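PDB 6PNR: alpha-glucosidase from [Eubacterium] rectale, which probably hydrolyses alpha-glycosidic bonds to sulfoquinovose, the sulfonated sugar of plant sulfolipid, as a retaining-type family 31 glycoside hydrolase. Local coordinates for residues 593-596 / 597-601; 555-558 / 559-563; 505-508 / 509-513; 234-237 / 238-241. One frame throughout, in Å; residues are numbered along the deposited sequence.

Interaction 1 of 4, residues 593-596 / 597-601; sequences YLFG and RDMLI
Ile-601 lays its CB over one face of the Tyr-593 ring, a CH-pi contact with CB 3.8 Å from the ring centroid and displaced toward the rim, closest to CZ. The two side chains slant across each other: Ile-601 CG2 extends toward the hydroxyl end of the ring, while Ile-601 CG1 bridges the ring edge at Tyr-593 CE2 and Phe-595 CB. Tyr-593 presents its face because CG sits between the backbone N and the carbonyl carbon (chi1 61°); its OH is held by the carbonyl of Phe-516. Phe-595 and Met-599 instead run alongside each other, and Met-599 SD meets the edge of the phenyl ring in its plane, 4.0 Å from Phe-595 CD2, a Met-aromatic contact. Leu-594 CD2 and Leu-600 CD1 meet on the other face, 3.9 Å apart. Tyr-593 N donates to Ile-601 O at 2.9 Å and Ile-601 N to Tyr-593 O at 2.8 Å, both nearly straight. Phe-595 N reaches Met-599 O from above the carbonyl plane, at a less favourable angle, as the strands turn through Gly-596 to Asp-598. Such two-faced packing is that of a tight antiparallel beta hairpin, here in the family 31 C-terminal domain.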
loop_
_atom_site.group_PDB
_atom_site.type_symbol
_atom_site.label_atom_id
_atom_site.label_comp_id
_atom_site.label_asym_id
_atom_site.label_seq_id
_atom_site.Cartn_x
_atom_site.Cartn_y
_atom_site.Cartn_z
ATOM N N TYR A 593 -13.583 -19.363 -22.333
ATOM C CA TYR A 593 -13.333 -20.725 -21.877
ATOM C C TYR A 593 -13.977 -21.725 -22.826
ATOM O O TYR A 593 -14.960 -21.413 -23.504
ATOM C CB TYR A 593 -13.850 -20.963 -20.439
ATOM C CG TYR A 593 -15.345 -20.780 -20.223
ATOM C CD1 TYR A 593 -15.877 -19.531 -19.883
ATOM C CD2 TYR A 593 -16.220 -21.854 -20.320
ATOM C CE1 TYR A 593 -17.254 -19.367 -19.663
ATOM C CE2 TYR A 593 -17.585 -21.701 -20.112
ATOM C CZ TYR A 593 -18.100 -20.460 -19.780
ATOM O OH TYR A 593 -19.460 -20.323 -19.571
ATOM N N LEU A 594 -13.396 -22.929 -22.882
ATOM C CA LEU A 594 -14.041 -24.052 -23.554
ATOM C C LEU A 594 -15.006 -24.700 -22.569
ATOM O O LEU A 594 -14.606 -25.072 -21.460
ATOM C CB LEU A 594 -13.008 -25.068 -24.061
ATOM C CG LEU A 594 -11.919 -24.487 -24.975
ATOM C CD1 LEU A 594 -10.841 -25.516 -25.369
ATOM C CD2 LEU A 594 -12.553 -23.866 -26.212
ATOM N N PHE A 595 -16.279 -24.785 -22.953
ATOM C CA PHE A 595 -17.315 -25.447 -22.165
ATOM C C PHE A 595 -17.308 -26.898 -22.626
ATOM O O PHE A 595 -17.990 -27.273 -23.578
ATOM C CB PHE A 595 -18.661 -24.764 -22.383
ATOM C CG PHE A 595 -19.810 -25.359 -21.605
ATOM C CD1 PHE A 595 -19.711 -25.584 -20.240
ATOM C CD2 PHE A 595 -21.015 -25.625 -22.235
ATOM C CE1 PHE A 595 -20.783 -26.100 -19.521
ATOM C CE2 PHE A 595 -22.094 -26.139 -21.526
ATOM C CZ PHE A 595 -21.974 -26.375 -20.165
ATOM N N GLY A 596 -16.480 -27.710 -21.977
ATOM C CA GLY A 596 -16.124 -29.008 -22.538
ATOM C C GLY A 596 -15.240 -28.845 -23.770
ATOM O O GLY A 596 -14.724 -27.775 -24.062
ATOM N N ARG A 597 -15.081 -29.944 -24.512
ATOM C CA ARG A 597 -14.270 -29.867 -25.722
ATOM C C ARG A 597 -15.026 -29.262 -26.895
ATOM O O ARG A 597 -14.402 -28.809 -27.860
ATOM C CB ARG A 597 -13.757 -31.262 -26.125
ATOM C CG ARG A 597 -12.622 -31.207 -27.165
ATOM C CD ARG A 597 -11.836 -32.517 -27.244
ATOM N NE ARG A 597 -12.654 -33.605 -27.771
ATOM C CZ ARG A 597 -12.813 -33.854 -29.068
ATOM N NH1 ARG A 597 -12.203 -33.094 -29.968
ATOM N NH2 ARG A 597 -13.576 -34.867 -29.470
ATOM N N ASP A 598 -16.345 -29.229 -26.844
ATOM C CA ASP A 598 -17.105 -28.953 -28.048
ATOM C C ASP A 598 -17.650 -27.535 -28.133
ATOM O O ASP A 598 -18.316 -27.215 -29.125
ATOM C CB ASP A 598 -18.254 -29.954 -28.173
ATOM C CG ASP A 598 -17.768 -31.363 -28.494
ATOM O OD1 ASP A 598 -16.544 -31.595 -28.471
ATOM O OD2 ASP A 598 -18.615 -32.234 -28.769
ATOM N N MET A 599 -17.394 -26.675 -27.144
ATOM C CA MET A 599 -17.949 -25.328 -27.166
ATOM C C MET A 599 -16.933 -24.304 -26.689
ATOM O O MET A 599 -16.139 -24.578 -25.785
ATOM C CB MET A 599 -19.208 -25.211 -26.299
ATOM C CG MET A 599 -20.384 -26.017 -26.787
ATOM S SD MET A 599 -21.950 -25.431 -26.086
ATOM C CE MET A 599 -22.333 -24.068 -27.195
ATOM N N LEU A 600 -16.967 -23.122 -27.303
ATOM C CA LEU A 600 -16.191 -21.981 -26.843
ATOM C C LEU A 600 -17.162 -20.903 -26.390
ATOM O O LEU A 600 -18.087 -20.547 -27.127
ATOM C CB LEU A 600 -15.258 -21.438 -27.929
ATOM C CG LEU A 600 -14.279 -20.387 -27.385
ATOM C CD1 LEU A 600 -12.949 -20.508 -28.096
ATOM C CD2 LEU A 600 -14.819 -18.942 -27.527
ATOM N N ILE A 601 -16.963 -20.407 -25.173
ATOM C CA ILE A 601 -17.808 -19.373 -24.589
ATOM C C ILE A 601 -16.939 -18.158 -24.324
ATOM O O ILE A 601 -15.866 -18.280 -23.722
ATOM C CB ILE A 601 -18.482 -19.842 -23.287
ATOM C CG1 ILE A 601 -19.026 -21.278 -23.441
ATOM C CG2 ILE A 601 -19.579 -18.848 -22.890
ATOM C CD1 ILE A 601 -20.085 -21.442 -24.560
#

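Interaction 2 of 4, residues 555-558 / 559-563; sequences APYT and KTLVE
Thr-558 meets the next turn through its carbonyl: Thr-558 O receives Val-562 N at 2.9 Å, nearly end-on, and Val-562 CG2 and Leu-561 CB rest against the same oxygen. The threonine side chain faces the other way, toward Phe-595. Lys-559 donates its N to Ala-555 O at 2.8 Å and then lays CB and CG over that carbonyl, the chain running out extended past CG toward Asp-236 and Tyr-239. All this happens on the long helix 538-568, against which the hairpin 593-601 packs; the helix is kinked at 556-557, where Pro-556 has no N-H to give and Tyr-557 N makes no bond to the turn before. Tyr-557 covers Leu-561, one turn on, because its ring trails anti to the backbone N (chi1 175°). The leucine lies on a face of that ring: Leu-561 CD1 is 3.7 Å from Tyr-557 CE2, and Leu-561 CD2 makes an off-centre CH-pi contact 4.2 Å from the ring centroid. The phenol OH bonds to Phe-595 O and Asp-598 N, while the rings of Phe-654 and Phe-658 pack edge-to-face with the Tyr-557 ring. A phenylalanine here would probably leave Phe-595 O and Asp-598 N without the hydroxyl they share. Tyr-557 O is gripped twice, by Leu-561 N at 3.2 Å and by Thr-560 OG1 at 2.6 Å, the hydroxyl arriving in the carbonyl plane on a lone pair.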
loop_
_atom_site.group_PDB
_atom_site.type_symbol
_atom_site.label_atom_id
_atom_site.label_comp_id
_atom_site.label_asym_id
_atom_site.label_seq_id
_atom_site.Cartn_x
_atom_site.Cartn_y
_atom_site.Cartn_z
ATOM N N ALA A 555 -28.364 -29.790 -21.111
ATOM C CA ALA A 555 -28.067 -30.771 -20.064
ATOM C C ALA A 555 -27.506 -32.102 -20.552
ATOM O O ALA A 555 -26.603 -32.636 -19.880
ATOM C CB ALA A 555 -29.332 -31.032 -19.232
ATOM N N PRO A 556 -27.997 -32.714 -21.635
ATOM C CA PRO A 556 -27.383 -33.976 -22.069
ATOM C C PRO A 556 -25.904 -33.828 -22.357
ATOM O O PRO A 556 -25.137 -34.754 -22.085
ATOM C CB PRO A 556 -28.177 -34.343 -23.331
ATOM C CG PRO A 556 -29.495 -33.683 -23.154
ATOM C CD PRO A 556 -29.214 -32.400 -22.415
ATOM N N TYR A 557 -25.480 -32.674 -22.883
ATOM C CA TYR A 557 -24.061 -32.396 -23.077
ATOM C C TYR A 557 -23.370 -32.097 -21.747
ATOM O O TYR A 557 -22.313 -32.665 -21.441
ATOM C CB TYR A 557 -23.903 -31.223 -24.058
ATOM C CG TYR A 557 -22.478 -30.747 -24.250
ATOM C CD1 TYR A 557 -21.506 -31.589 -24.789
ATOM C CD2 TYR A 557 -22.103 -29.442 -23.910
ATOM C CE1 TYR A 557 -20.186 -31.146 -24.975
ATOM C CE2 TYR A 557 -20.789 -28.993 -24.092
ATOM C CZ TYR A 557 -19.840 -29.845 -24.615
ATOM O OH TYR A 557 -18.546 -29.398 -24.789
ATOM N N THR A 558 -23.971 -31.217 -20.940
ATOM C CA THR A 558 -23.368 -30.805 -19.673
ATOM C C THR A 558 -23.165 -31.988 -18.740
ATOM O O THR A 558 -22.147 -32.070 -18.044
ATOM C CB THR A 558 -24.244 -29.754 -18.999
ATOM O OG1 THR A 558 -24.515 -28.702 -19.934
ATOM C CG2 THR A 558 -23.552 -29.195 -17.761
ATOM N N LYS A 559 -24.120 -32.923 -18.727
ATOM C CA LYS A 559 -23.977 -34.129 -17.916
ATOM C C LYS A 559 -22.739 -34.925 -18.311
ATOM O O LYS A 559 -22.047 -35.468 -17.443
ATOM C CB LYS A 559 -25.218 -35.009 -18.052
ATOM C CG LYS A 559 -26.369 -34.693 -17.122
ATOM C CD LYS A 559 -27.627 -35.438 -17.608
ATOM C CE LYS A 559 -28.822 -35.165 -16.723
ATOM N NZ LYS A 559 -30.082 -35.668 -17.344
ATOM N N THR A 560 -22.449 -35.035 -19.620
ATOM C CA THR A 560 -21.251 -35.773 -20.010
ATOM C C THR A 560 -19.986 -35.051 -19.550
ATOM O O THR A 560 -18.970 -35.702 -19.275
ATOM C CB THR A 560 -21.206 -36.018 -21.530
ATOM O OG1 THR A 560 -20.983 -34.789 -22.225
ATOM C CG2 THR A 560 -22.507 -36.652 -22.032
ATOM N N LEU A 561 -20.035 -33.716 -19.440
ATOM C CA LEU A 561 -18.879 -32.971 -18.946
ATOM C C LEU A 561 -18.689 -33.176 -17.451
ATOM O O LEU A 561 -17.556 -33.349 -16.978
ATOM C CB LEU A 561 -19.030 -31.478 -19.244
ATOM C CG LEU A 561 -19.297 -31.055 -20.685
ATOM C CD1 LEU A 561 -19.141 -29.558 -20.818
ATOM C CD2 LEU A 561 -18.364 -31.777 -21.663
ATOM N N VAL A 562 -19.778 -33.135 -16.686
ATOM C CA VAL A 562 -19.664 -33.375 -15.250
ATOM C C VAL A 562 -19.198 -34.805 -14.997
ATOM O O VAL A 562 -18.382 -35.068 -14.106
ATOM C CB VAL A 562 -21.003 -33.067 -14.556
ATOM C CG1 VAL A 562 -20.923 -33.380 -13.079
ATOM C CG2 VAL A 562 -21.394 -31.583 -14.776
ATOM N N GLU A 563 -19.681 -35.749 -15.802
ATOM C CA GLU A 563 -19.219 -37.124 -15.649
ATOM C C GLU A 563 -17.748 -37.259 -16.023
ATOM O O GLU A 563 -17.001 -37.988 -15.359
ATOM C CB GLU A 563 -20.078 -38.061 -16.496
ATOM C CG GLU A 563 -19.716 -39.529 -16.329
ATOM C CD GLU A 563 -20.664 -40.441 -17.080
ATOM O OE1 GLU A 563 -21.049 -40.082 -18.218
ATOM O OE2 GLU A 563 -21.030 -41.503 -16.523
#

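Interaction 3 of 4, residues 505-508 / 509-513; sequences ELFL and RWAEM
In helix 504-514, which links strands 490-491 and 521-522 in a beta-alpha-beta unit, Leu-506 and Trp-510 run alongside each other in the same direction, one turn apart. Leu-506 CD1 comes to 3.7 Å from Trp-510 CE3, near the plane of the indole, so the leucine abuts the edge of the ring and not its face. The indole NE1 bonds to Ser-489 OG. Phe-507 and Ala-511 repeat the spacing, Phe-507 CE1 to Ala-511 CB at 4.3 Å, both resting on Ile-491. Regular i to i+4 bonds from the amides of residues 509-512 to the carbonyls of 505-508 carry these pairs. The side bearing Glu-505, Arg-509 and Glu-512 is polar, and here the helix is fastened to the loops of 604-608 and 639-642. Arg-509 NH1 forms a salt bridge to Glu-512 OE2 at 2.7 Å, with OE2 close to the guanidinium plane and met on its syn side, though 21° out of the carboxylate plane. A water joins Glu-505 OE2 to Arg-509 NE, and a second one donates to Leu-508 O and Glu-512 OE1. Glu-512 folds back toward the arginine (chi1 81°), and OE1 also accepts from Gly-642 N. With an alanine here, Arg-509 NH1 would probably lose its salt bridge, and the Gly-642 amide and the second water this acceptor. Glu-505 OE2 is taken in turn by Asp-608 N, and Arg-509 NH2 by Ala-639 O.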
loop_
_atom_site.group_PDB
_atom_site.type_symbol
_atom_site.label_atom_id
_atom_site.label_comp_id
_atom_site.label_asym_id
_atom_site.label_seq_id
_atom_site.Cartn_x
_atom_site.Cartn_y
_atom_site.Cartn_z
ATOM N N GLU A 505 -29.595 -5.115 -16.719
ATOM C CA GLU A 505 -28.677 -5.572 -17.755
ATOM C C GLU A 505 -27.605 -6.484 -17.166
ATOM O O GLU A 505 -27.237 -7.502 -17.771
ATOM C CB GLU A 505 -28.035 -4.369 -18.458
ATOM C CG GLU A 505 -27.097 -4.756 -19.613
ATOM C CD GLU A 505 -26.164 -3.625 -20.027
ATOM O OE1 GLU A 505 -26.068 -2.631 -19.277
ATOM O OE2 GLU A 505 -25.511 -3.744 -21.087
ATOM N N LEU A 506 -27.094 -6.131 -15.989
ATOM C CA LEU A 506 -26.094 -6.968 -15.327
ATOM C C LEU A 506 -26.650 -8.347 -14.998
ATOM O O LEU A 506 -25.989 -9.364 -15.227
ATOM C CB LEU A 506 -25.596 -6.295 -14.052
ATOM C CG LEU A 506 -24.626 -7.257 -13.350
ATOM C CD1 LEU A 506 -23.307 -7.352 -14.135
ATOM C CD2 LEU A 506 -24.419 -6.882 -11.933
ATOM N N PHE A 507 -27.857 -8.403 -14.433
ATOM C CA PHE A 507 -28.432 -9.702 -14.122
ATOM C C PHE A 507 -28.544 -10.551 -15.377
ATOM O O PHE A 507 -28.210 -11.745 -15.357
ATOM C CB PHE A 507 -29.805 -9.555 -13.453
ATOM C CG PHE A 507 -30.487 -10.877 -13.208
ATOM C CD1 PHE A 507 -31.225 -11.494 -14.218
ATOM C CD2 PHE A 507 -30.356 -11.525 -11.993
ATOM C CE1 PHE A 507 -31.824 -12.736 -14.014
ATOM C CE2 PHE A 507 -30.953 -12.764 -11.779
ATOM C CZ PHE A 507 -31.689 -13.367 -12.795
ATOM N N LEU A 508 -29.010 -9.953 -16.480
ATOM C CA LEU A 508 -29.239 -10.728 -17.695
ATOM C C LEU A 508 -27.928 -11.175 -18.339
ATOM O O LEU A 508 -27.827 -12.314 -18.808
ATOM C CB LEU A 508 -30.084 -9.921 -18.679
ATOM C CG LEU A 508 -31.544 -9.768 -18.238
ATOM C CD1 LEU A 508 -32.251 -8.756 -19.119
ATOM C CD2 LEU A 508 -32.251 -11.118 -18.265
ATOM N N ARG A 509 -26.921 -10.294 -18.390
ATOM C CA ARG A 509 -25.607 -10.704 -18.890
ATOM C C ARG A 509 -25.012 -11.815 -18.035
ATOM O O ARG A 509 -24.341 -12.711 -18.558
ATOM C CB ARG A 509 -24.636 -9.517 -18.933
ATOM C CG ARG A 509 -24.854 -8.547 -20.092
ATOM C CD ARG A 509 -24.680 -9.245 -21.455
ATOM N NE ARG A 509 -24.730 -8.249 -22.523
ATOM C CZ ARG A 509 -24.902 -8.511 -23.815
ATOM N NH1 ARG A 509 -25.048 -9.760 -24.240
ATOM N NH2 ARG A 509 -24.929 -7.504 -24.686
ATOM N N TRP A 510 -25.209 -11.755 -16.711
ATOM C CA TRP A 510 -24.701 -12.825 -15.851
ATOM C C TRP A 510 -25.442 -14.134 -16.098
ATOM O O TRP A 510 -24.828 -15.207 -16.124
ATOM C CB TRP A 510 -24.816 -12.417 -14.378
ATOM C CG TRP A 510 -23.663 -12.873 -13.474
ATOM C CD1 TRP A 510 -23.240 -14.153 -13.243
ATOM C CD2 TRP A 510 -22.847 -12.025 -12.646
ATOM N NE1 TRP A 510 -22.190 -14.150 -12.339
ATOM C CE2 TRP A 510 -21.940 -12.856 -11.954
ATOM C CE3 TRP A 510 -22.783 -10.636 -12.444
ATOM C CZ2 TRP A 510 -20.976 -12.348 -11.080
ATOM C CZ3 TRP A 510 -21.828 -10.130 -11.572
ATOM C CH2 TRP A 510 -20.937 -10.988 -10.898
ATOM N N ALA A 511 -26.762 -14.073 -16.273
ATOM C CA ALA A 511 -27.525 -15.300 -16.480
ATOM C C ALA A 511 -27.160 -15.980 -17.804
ATOM O O ALA A 511 -27.146 -17.217 -17.890
ATOM C CB ALA A 511 -29.017 -14.993 -16.408
ATOM N N GLU A 512 -26.856 -15.199 -18.845
ATOM C CA GLU A 512 -26.550 -15.790 -20.148
ATOM C C GLU A 512 -25.158 -16.415 -20.183
ATOM O O GLU A 512 -24.876 -17.229 -21.075
ATOM C CB GLU A 512 -26.705 -14.747 -21.269
ATOM C CG GLU A 512 -25.525 -13.804 -21.469
ATOM C CD GLU A 512 -25.829 -12.666 -22.450
ATOM O OE1 GLU A 512 -26.968 -12.150 -22.444
ATOM O OE2 GLU A 512 -24.927 -12.285 -23.227
ATOM N N MET A 513 -24.291 -16.065 -19.230
ATOM C CA MET A 513 -23.064 -16.824 -19.007
ATOM C C MET A 513 -23.341 -18.076 -18.189
ATOM O O MET A 513 -22.857 -19.171 -18.525
ATOM C CB MET A 513 -22.022 -15.958 -18.289
ATOM C CG MET A 513 -20.877 -16.768 -17.671
ATOM S SD MET A 513 -19.546 -15.777 -16.960
ATOM C CE MET A 513 -20.335 -15.204 -15.447
HETATM O O HOH W 1 -23.857 -5.421 -22.457
HETATM O O HOH W 2 -29.250 -12.359 -21.153
#

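Interaction 4 of 4, residues 234-237 / 238-241; sequences LPDW and VYNG
Val-238 fills the centre of this turn with both its methyl groups laid on aromatic faces. CG1 stands over the six-membered ring of Trp-237, 4.0 Å from its centroid and 14° off the normal, a CH-pi contact displaced toward CZ3. CG2 sits over the centre of the Tyr-239 ring, 3.7 Å above its plane. The valine thus joins one ring from each of its two sequence neighbours. The same branches are also touched by Pro-235 CD, 4.1 Å from Val-238 CG1, and by Leu-234 CB, 4.2 Å from Val-238 CG2. Trp-237 bends back over the following residue because its CG lies between the backbone N and carbonyl carbon (chi1 55°), which brings CE3 close to Val-238 N. Farther out, the backbone closes as a short 3-10 helix: Val-238 N bonds to Pro-235 O, Tyr-239 N to Asp-236 O and Asn-240 N to Trp-237 O, the last at 3.1 Å, each donor standing well above the plane of its carbonyl. Asn-240 packs its CB and amide against Trp-237 O without a side-chain bond to it. At the polar edge a water donates to Leu-234 O at 2.8 Å and also bonds to Tyr-239 OH at 2.8 Å. Lys-314 makes a cation-pi contact with the indole. The chemistry implies a turn whose shape is probably set by its own i to i+3 bonds and apolar packing, linked outward by Trp-237 NE1 to Asp-435 O and by Leu-234, Pro-235 and Trp-237 on Val-437 of strand 437-439.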
loop_
_atom_site.group_PDB
_atom_site.type_symbol
_atom_site.label_atom_id
_atom_site.label_comp_id
_atom_site.label_asym_id
_atom_site.label_seq_id
_atom_site.Cartn_x
_atom_site.Cartn_y
_atom_site.Cartn_z
ATOM N N LEU A 234 -22.775 -34.376 -10.245
ATOM C CA LEU A 234 -23.845 -33.593 -9.649
ATOM C C LEU A 234 -25.160 -34.377 -9.687
ATOM O O LEU A 234 -25.398 -35.153 -10.616
ATOM C CB LEU A 234 -24.019 -32.264 -10.389
ATOM C CG LEU A 234 -22.901 -31.242 -10.259
ATOM C CD1 LEU A 234 -23.138 -30.106 -11.235
ATOM C CD2 LEU A 234 -22.830 -30.701 -8.827
ATOM N N PRO A 235 -26.042 -34.170 -8.704
ATOM C CA PRO A 235 -27.349 -34.844 -8.732
ATOM C C PRO A 235 -28.114 -34.520 -10.006
ATOM O O PRO A 235 -28.065 -33.396 -10.508
ATOM C CB PRO A 235 -28.066 -34.285 -7.496
ATOM C CG PRO A 235 -26.969 -33.800 -6.587
ATOM C CD PRO A 235 -25.869 -33.327 -7.508
ATOM N N ASP A 236 -28.837 -35.523 -10.531
ATOM C CA ASP A 236 -29.585 -35.313 -11.769
ATOM C C ASP A 236 -30.568 -34.150 -11.659
ATOM O O ASP A 236 -30.862 -33.501 -12.667
ATOM C CB ASP A 236 -30.347 -36.580 -12.172
ATOM C CG ASP A 236 -29.579 -37.432 -13.168
ATOM O OD1 ASP A 236 -28.584 -36.935 -13.741
ATOM O OD2 ASP A 236 -29.967 -38.603 -13.374
ATOM N N TRP A 237 -31.103 -33.880 -10.466
ATOM C CA TRP A 237 -32.148 -32.861 -10.386
ATOM C C TRP A 237 -31.636 -31.445 -10.639
ATOM O O TRP A 237 -32.456 -30.562 -10.925
ATOM C CB TRP A 237 -32.873 -32.906 -9.031
ATOM C CG TRP A 237 -32.003 -32.798 -7.802
ATOM C CD1 TRP A 237 -31.562 -33.833 -7.027
ATOM C CD2 TRP A 237 -31.490 -31.598 -7.197
ATOM N NE1 TRP A 237 -30.816 -33.355 -5.982
ATOM C CE2 TRP A 237 -30.750 -31.989 -6.064
ATOM C CE3 TRP A 237 -31.587 -30.234 -7.501
ATOM C CZ2 TRP A 237 -30.106 -31.074 -5.236
ATOM C CZ3 TRP A 237 -30.947 -29.320 -6.676
ATOM C CH2 TRP A 237 -30.217 -29.745 -5.555
ATOM N N VAL A 238 -30.320 -31.190 -10.556
ATOM C CA VAL A 238 -29.871 -29.814 -10.785
ATOM C C VAL A 238 -30.175 -29.388 -12.216
ATOM O O VAL A 238 -30.405 -28.202 -12.482
ATOM C CB VAL A 238 -28.367 -29.602 -10.462
ATOM C CG1 VAL A 238 -27.983 -30.162 -9.101
ATOM C CG2 VAL A 238 -27.462 -30.126 -11.572
ATOM N N TYR A 239 -30.215 -30.335 -13.151
ATOM C CA TYR A 239 -30.430 -30.001 -14.554
ATOM C C TYR A 239 -31.887 -29.711 -14.884
ATOM O O TYR A 239 -32.181 -29.395 -16.040
ATOM C CB TYR A 239 -29.918 -31.140 -15.461
ATOM C CG TYR A 239 -28.463 -31.474 -15.188
ATOM C CD1 TYR A 239 -27.436 -30.671 -15.679
ATOM C CD2 TYR A 239 -28.124 -32.563 -14.397
ATOM C CE1 TYR A 239 -26.103 -30.957 -15.400
ATOM C CE2 TYR A 239 -26.793 -32.867 -14.119
ATOM C CZ TYR A 239 -25.791 -32.068 -14.624
ATOM O OH TYR A 239 -24.479 -32.388 -14.339
ATOM N N ASN A 240 -32.798 -29.832 -13.917
ATOM C CA ASN A 240 -34.200 -29.476 -14.133
ATOM C C ASN A 240 -34.417 -27.979 -14.339
ATOM O O ASN A 240 -35.526 -27.585 -14.704
ATOM C CB ASN A 240 -35.065 -29.943 -12.950
ATOM C CG ASN A 240 -35.151 -31.460 -12.838
ATOM O OD1 ASN A 240 -34.933 -32.169 -13.811
ATOM N ND2 ASN A 240 -35.498 -31.958 -11.650
ATOM N N GLY A 241 -33.413 -27.134 -14.109
ATOM C CA GLY A 241 -33.650 -25.709 -14.234
ATOM C C GLY A 241 -32.957 -24.849 -13.190
ATOM O O GLY A 241 -31.874 -25.181 -12.689
HETATM O O HOH W 3 -24.117 -34.818 -13.046
#

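Overall arrangement
Interactions 1, 2 and 3 are largely buried, whereas interaction 4 is partly open, with Asp-236 and Asn-240 at the surface. Helix 538-568 connects most of them: interaction 2 lies on it, the hairpin of interaction 1 packs against it, and Tyr-239 from the turn of interaction 4 packs on Val-562 and Lys-559 of the helix; the centres of interactions 2 and 4 are about 11 Å apart. Interaction 3, on its own helix, also leans on helix 538-568 and touches interaction 1 where Tyr-593 OH packs near Met-513 O. Chemistry follows place: sheet bonds and apolar faces in the hairpin, a phenol reaching from helix to hairpin in interaction 2, charge and water in interaction 3, methyls on rings in interaction 4.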